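Local atomic coordinates of bifunctional thiamine biosynthesis protein ThiDN (Methanocaldococcus jannaschii DSM 2661, PDB entry 2PHP), a protein that probably phosphorylates hydroxymethylpyrimidine and its monophosphate, and condenses the resulting diphosphate with thiazole phosphate to thiamine phosphate, the last step by its C-terminal ThiN domain. Residues 106-120 against 136-150. Residues are numbered along the deposited sequence; the frame is centred on the assembly and turned at random.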
loop_
_atom_site.group_PDB
_atom_site.type_symbol
_atom_site.label_atom_id
_atom_site.label_comp_id
_atom_site.label_asym_id
_atom_site.label_seq_id
_atom_site.Cartn_x
_atom_site.Cartn_y
_atom_site.Cartn_z
ATOM N N ILE B 106 -30.796 10.925 -3.532
ATOM C CA ILE B 106 -31.043 12.302 -3.100
ATOM C C ILE B 106 -32.476 12.461 -2.563
ATOM O O ILE B 106 -32.676 12.985 -1.463
ATOM C CB ILE B 106 -30.827 13.297 -4.265
ATOM C CG1 ILE B 106 -29.343 13.347 -4.655
ATOM C CG2 ILE B 106 -31.324 14.676 -3.873
ATOM C CD1 ILE B 106 -28.427 13.907 -3.576
ATOM N N LYS B 107 -33.462 12.010 -3.344
ATOM C CA LYS B 107 -34.867 12.093 -2.927
ATOM C C LYS B 107 -35.061 11.437 -1.571
ATOM O O LYS B 107 -35.740 11.975 -0.705
ATOM C CB LYS B 107 -35.786 11.397 -3.937
ATOM C CG LYS B 107 -35.806 12.030 -5.304
ATOM C CD LYS B 107 -36.731 11.276 -6.242
ATOM C CE LYS B 107 -36.678 11.861 -7.646
ATOM N NZ LYS B 107 -37.490 11.062 -8.608
ATOM N N LEU B 108 -34.466 10.266 -1.393
ATOM C CA LEU B 108 -34.581 9.549 -0.135
ATOM C C LEU B 108 -33.852 10.252 1.000
ATOM O O LEU B 108 -34.088 9.946 2.164
ATOM C CB LEU B 108 -34.023 8.134 -0.272
ATOM C CG LEU B 108 -34.801 7.147 -1.140
ATOM C CD1 LEU B 108 -34.139 5.791 -1.069
ATOM C CD2 LEU B 108 -36.227 7.047 -0.640
ATOM N N LEU B 109 -32.965 11.184 0.663
ATOM C CA LEU B 109 -32.199 11.898 1.677
ATOM C C LEU B 109 -32.805 13.227 2.092
ATOM O O LEU B 109 -32.699 13.617 3.256
ATOM C CB LEU B 109 -30.769 12.154 1.191
ATOM C CG LEU B 109 -29.813 10.975 1.024
ATOM C CD1 LEU B 109 -28.425 11.518 0.704
ATOM C CD2 LEU B 109 -29.775 10.145 2.299
ATOM N N LYS B 110 -33.424 13.921 1.137
ATOM C CA LYS B 110 -34.026 15.230 1.386
ATOM C C LYS B 110 -34.989 15.278 2.568
ATOM O O LYS B 110 -35.456 16.349 2.957
ATOM C CB LYS B 110 -34.711 15.738 0.117
ATOM C CG LYS B 110 -33.716 16.077 -0.990
ATOM C CD LYS B 110 -34.367 16.763 -2.178
ATOM C CE LYS B 110 -33.306 17.271 -3.149
ATOM N NZ LYS B 110 -33.868 17.770 -4.436
ATOM N N ASP B 111 -35.272 14.121 3.149
ATOM C CA ASP B 111 -36.160 14.055 4.297
ATOM C C ASP B 111 -35.370 13.900 5.601
ATOM O O ASP B 111 -35.863 14.236 6.682
ATOM C CB ASP B 111 -37.131 12.886 4.127
ATOM C CG ASP B 111 -38.011 13.036 2.894
ATOM O OD1 ASP B 111 -38.810 14.000 2.842
ATOM O OD2 ASP B 111 -37.898 12.195 1.974
ATOM N N LYS B 112 -34.134 13.414 5.493
ATOM C CA LYS B 112 -33.275 13.201 6.663
ATOM C C LYS B 112 -32.111 14.193 6.738
ATOM O O LYS B 112 -31.450 14.318 7.773
ATOM C CB LYS B 112 -32.718 11.775 6.637
ATOM C CG LYS B 112 -33.796 10.710 6.595
ATOM C CD LYS B 112 -33.213 9.328 6.333
ATOM C CE LYS B 112 -34.353 8.334 6.110
ATOM N NZ LYS B 112 -33.895 6.918 6.071
ATOM N N PHE B 113 -31.867 14.901 5.642
ATOM C CA PHE B 113 -30.766 15.853 5.592
ATOM C C PHE B 113 -31.138 17.168 4.929
ATOM O O PHE B 113 -32.080 17.234 4.138
ATOM C CB PHE B 113 -29.591 15.239 4.817
ATOM C CG PHE B 113 -28.946 14.076 5.506
ATOM C CD1 PHE B 113 -28.102 14.278 6.592
ATOM C CD2 PHE B 113 -29.179 12.776 5.073
ATOM C CE1 PHE B 113 -27.493 13.201 7.237
ATOM C CE2 PHE B 113 -28.576 11.691 5.713
ATOM C CZ PHE B 113 -27.730 11.908 6.797
ATOM N N ALA B 114 -30.393 18.215 5.270
ATOM C CA ALA B 114 -30.583 19.523 4.665
ATOM C C ALA B 114 -29.786 19.401 3.373
ATOM O O ALA B 114 -28.587 19.117 3.404
ATOM C CB ALA B 114 -29.995 20.611 5.546
ATOM N N VAL B 115 -30.455 19.606 2.244
ATOM C CA VAL B 115 -29.823 19.483 0.937
ATOM C C VAL B 115 -29.961 20.753 0.099
ATOM O O VAL B 115 -30.986 21.434 0.135
ATOM C CB VAL B 115 -30.450 18.308 0.141
ATOM C CG1 VAL B 115 -29.661 18.051 -1.131
ATOM C CG2 VAL B 115 -30.504 17.062 1.004
ATOM N N SER B 116 -28.915 21.062 -0.657
ATOM C CA SER B 116 -28.911 22.218 -1.532
ATOM C C SER B 116 -28.037 21.850 -2.726
ATOM O O SER B 116 -27.368 20.816 -2.715
ATOM C CB SER B 116 -28.355 23.444 -0.807
ATOM O OG SER B 116 -28.457 24.594 -1.624
ATOM N N SER B 117 -28.030 22.688 -3.755
ATOM C CA SER B 117 -27.244 22.380 -4.940
ATOM C C SER B 117 -26.917 23.595 -5.807
ATOM O O SER B 117 -27.230 24.731 -5.455
ATOM C CB SER B 117 -28.002 21.350 -5.774
ATOM O OG SER B 117 -29.290 21.839 -6.099
ATOM N N PHE B 118 -26.268 23.330 -6.937
ATOM C CA PHE B 118 -25.898 24.357 -7.907
ATOM C C PHE B 118 -25.844 23.707 -9.288
ATOM O O PHE B 118 -25.731 22.481 -9.401
ATOM C CB PHE B 118 -24.543 24.995 -7.550
ATOM C CG PHE B 118 -23.372 24.069 -7.697
ATOM C CD1 PHE B 118 -22.757 23.886 -8.934
ATOM C CD2 PHE B 118 -22.884 23.371 -6.599
ATOM C CE1 PHE B 118 -21.669 23.018 -9.072
ATOM C CE2 PHE B 118 -21.802 22.504 -6.727
ATOM C CZ PHE B 118 -21.194 22.326 -7.966
ATOM N N ASP B 119 -25.919 24.533 -10.327
ATOM C CA ASP B 119 -25.923 24.059 -11.709
ATOM C C ASP B 119 -24.679 24.502 -12.463
ATOM O O ASP B 119 -24.488 25.695 -12.696
ATOM C CB ASP B 119 -27.159 24.604 -12.434
ATOM C CG ASP B 119 -27.355 23.990 -13.814
ATOM O OD1 ASP B 119 -26.352 23.656 -14.478
ATOM O OD2 ASP B 119 -28.520 23.850 -14.240
ATOM N N ARG B 120 -23.849 23.544 -12.866
ATOM C CA ARG B 120 -22.622 23.862 -13.592
ATOM C C ARG B 120 -22.883 24.713 -14.834
ATOM O O ARG B 120 -22.029 25.499 -15.237
ATOM C CB ARG B 120 -21.870 22.574 -13.974
ATOM C CG ARG B 120 -21.107 21.927 -12.801
ATOM C CD ARG B 120 -20.566 20.543 -13.165
ATOM N NE ARG B 120 -19.875 19.886 -12.055
ATOM C CZ ARG B 120 -18.630 20.164 -11.668
ATOM N NH1 ARG B 120 -17.919 21.084 -12.301
ATOM N NH2 ARG B 120 -18.099 19.523 -10.635
ATOM N N ILE B 136 -23.303 29.642 -4.093
ATOM C CA ILE B 136 -24.678 29.601 -4.588
ATOM C C ILE B 136 -25.552 28.655 -3.764
ATOM O O ILE B 136 -26.642 29.024 -3.321
ATOM C CB ILE B 136 -24.739 29.132 -6.058
ATOM C CG1 ILE B 136 -24.117 30.186 -6.975
ATOM C CG2 ILE B 136 -26.185 28.868 -6.460
ATOM C CD1 ILE B 136 -24.826 31.524 -6.934
ATOM N N ALA B 137 -25.070 27.431 -3.570
ATOM C CA ALA B 137 -25.799 26.423 -2.814
ATOM C C ALA B 137 -26.102 26.881 -1.394
ATOM O O ALA B 137 -27.183 26.621 -0.865
ATOM C CB ALA B 137 -25.004 25.116 -2.776
ATOM N N CYS B 138 -25.143 27.550 -0.767
ATOM C CA CYS B 138 -25.350 28.021 0.590
ATOM C C CYS B 138 -26.296 29.229 0.637
ATOM O O CYS B 138 -27.196 29.279 1.477
ATOM C CB CYS B 138 -23.996 28.340 1.244
ATOM S SG CYS B 138 -23.011 26.842 1.631
ATOM N N GLU B 139 -26.114 30.186 -0.272
ATOM C CA GLU B 139 -26.983 31.363 -0.304
ATOM C C GLU B 139 -28.418 30.918 -0.579
ATOM O O GLU B 139 -29.368 31.491 -0.052
ATOM C CB GLU B 139 -26.525 32.350 -1.389
ATOM C CG GLU B 139 -25.077 32.801 -1.240
ATOM C CD GLU B 139 -24.687 33.904 -2.214
ATOM O OE1 GLU B 139 -25.104 33.843 -3.391
ATOM O OE2 GLU B 139 -23.947 34.827 -1.804
ATOM N N LYS B 140 -28.566 29.881 -1.395
ATOM C CA LYS B 140 -29.880 29.354 -1.740
ATOM C C LYS B 140 -30.536 28.657 -0.547
ATOM O O LYS B 140 -31.761 28.654 -0.419
ATOM C CB LYS B 140 -29.757 28.368 -2.905
ATOM C CG LYS B 140 -31.056 27.673 -3.265
ATOM C CD LYS B 140 -30.834 26.453 -4.162
ATOM C CE LYS B 140 -30.453 26.816 -5.600
ATOM N NZ LYS B 140 -29.139 27.508 -5.737
ATOM N N PHE B 141 -29.717 28.071 0.321
ATOM C CA PHE B 141 -30.214 27.360 1.497
ATOM C C PHE B 141 -30.332 28.276 2.712
ATOM O O PHE B 141 -31.058 27.971 3.661
ATOM C CB PHE B 141 -29.272 26.198 1.821
ATOM C CG PHE B 141 -29.664 25.410 3.037
ATOM C CD1 PHE B 141 -30.761 24.553 3.007
ATOM C CD2 PHE B 141 -28.926 25.516 4.213
ATOM C CE1 PHE B 141 -31.121 23.810 4.134
ATOM C CE2 PHE B 141 -29.275 24.777 5.346
ATOM C CZ PHE B 141 -30.375 23.921 5.306
ATOM N N GLY B 142 -29.618 29.395 2.682
ATOM C CA GLY B 142 -29.650 30.324 3.797
ATOM C C GLY B 142 -28.688 29.871 4.883
ATOM O O GLY B 142 -28.875 30.170 6.067
ATOM N N GLY B 143 -27.653 29.146 4.466
ATOM C CA GLY B 143 -26.655 28.639 5.391
ATOM C C GLY B 143 -25.914 27.461 4.778
ATOM O O GLY B 143 -25.976 27.252 3.566
ATOM N N VAL B 144 -25.218 26.692 5.610
ATOM C CA VAL B 144 -24.472 25.524 5.141
ATOM C C VAL B 144 -25.307 24.275 5.393
ATOM O O VAL B 144 -25.633 23.957 6.533
ATOM C CB VAL B 144 -23.123 25.391 5.886
ATOM C CG1 VAL B 144 -22.387 24.149 5.411
ATOM C CG2 VAL B 144 -22.285 26.640 5.658
ATOM N N PRO B 145 -25.683 23.560 4.324
ATOM C CA PRO B 145 -26.488 22.348 4.489
ATOM C C PRO B 145 -25.615 21.136 4.791
ATOM O O PRO B 145 -24.398 21.262 4.923
ATOM C CB PRO B 145 -27.187 22.224 3.141
ATOM C CG PRO B 145 -26.116 22.695 2.189
ATOM C CD PRO B 145 -25.550 23.919 2.900
ATOM N N ASP B 146 -26.247 19.973 4.905
ATOM C CA ASP B 146 -25.523 18.734 5.158
ATOM C C ASP B 146 -24.969 18.239 3.829
ATOM O O ASP B 146 -23.930 17.583 3.776
ATOM C CB ASP B 146 -26.462 17.658 5.695
ATOM C CG ASP B 146 -27.037 18.006 7.047
ATOM O OD1 ASP B 146 -26.262 18.064 8.022
ATOM O OD2 ASP B 146 -28.263 18.217 7.125
ATOM N N ILE B 147 -25.677 18.568 2.755
ATOM C CA ILE B 147 -25.304 18.110 1.430
ATOM C C ILE B 147 -25.400 19.169 0.345
ATOM O O ILE B 147 -26.355 19.949 0.292
ATOM C CB ILE B 147 -26.205 16.922 1.011
ATOM C CG1 ILE B 147 -26.046 15.772 2.007
ATOM C CG2 ILE B 147 -25.883 16.493 -0.399
ATOM C CD1 ILE B 147 -26.996 14.612 1.773
ATOM N N ILE B 148 -24.389 19.182 -0.515
ATOM C CA ILE B 148 -24.336 20.073 -1.652
ATOM C C ILE B 148 -24.023 19.131 -2.809
ATOM O O ILE B 148 -22.976 18.481 -2.835
ATOM C CB ILE B 148 -23.215 21.126 -1.526
ATOM C CG1 ILE B 148 -23.543 22.107 -0.396
ATOM C CG2 ILE B 148 -23.078 21.894 -2.831
ATOM C CD1 ILE B 148 -22.551 23.228 -0.261
ATOM N N TYR B 149 -24.949 19.027 -3.751
ATOM C CA TYR B 149 -24.746 18.143 -4.884
ATOM C C TYR B 149 -24.952 18.932 -6.157
ATOM O O TYR B 149 -25.400 20.069 -6.119
ATOM C CB TYR B 149 -25.743 16.979 -4.818
ATOM C CG TYR B 149 -27.157 17.319 -5.259
ATOM C CD1 TYR B 149 -27.506 17.325 -6.613
ATOM C CD2 TYR B 149 -28.150 17.625 -4.326
ATOM C CE1 TYR B 149 -28.807 17.621 -7.024
ATOM C CE2 TYR B 149 -29.454 17.924 -4.728
ATOM C CZ TYR B 149 -29.775 17.919 -6.078
ATOM O OH TYR B 149 -31.061 18.212 -6.478
ATOM N N ASP B 150 -24.587 18.331 -7.279
ATOM C CA ASP B 150 -24.789 18.951 -8.576
ATOM C C ASP B 150 -24.939 17.798 -9.559
ATOM O O ASP B 150 -24.364 16.722 -9.361
ATOM C CB ASP B 150 -23.628 19.889 -8.947
ATOM C CG ASP B 150 -22.406 19.153 -9.471
ATOM O OD1 ASP B 150 -21.720 18.480 -8.675
ATOM O OD2 ASP B 150 -22.141 19.256 -10.687
HETATM O O HOH W 1 -19.658 17.289 -10.069
#
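A114 O accepts two backbone N-H groups, I147 N at 3.0 Å and D146 N at 2.9 Å. D146 also reaches back: its OD2 takes A114 N (2.8 Å) through the anti lone pair, in a nearly straight bond. K173 pairs with the other oxygen, OD1. Parallel pairing continues from S116 N to I147 O and from Y149 N to S116 O. Strands 115-117 and 147-150 are thus neighbours in a beta-alpha-beta unit, and helix 129-141 is the crossover. S116 ties that helix to the sheet. Its OG lies anti to the backbone N (chi1 -175°) and donates to A137 O in a short bond of 2.5 Å. On the sheet face of V115 and S117, S117 CB sits over the centre of the Y149 ring, 3.8 Å from the centroid. I106 lies off-centre over the opposite face, and V115 CG1 meets the edge. D150 CB lies over one face of the F118 ring. D150 OD2 forms a salt bridge with R120 NE (2.7 Å), though the N-H points poorly at it (130°). A water links R120 NH2 to D150 OD1, which also pairs with R161. The D150 carboxylate is thus shared by two arginines, and these contacts on both oxygens should restrict its rotation.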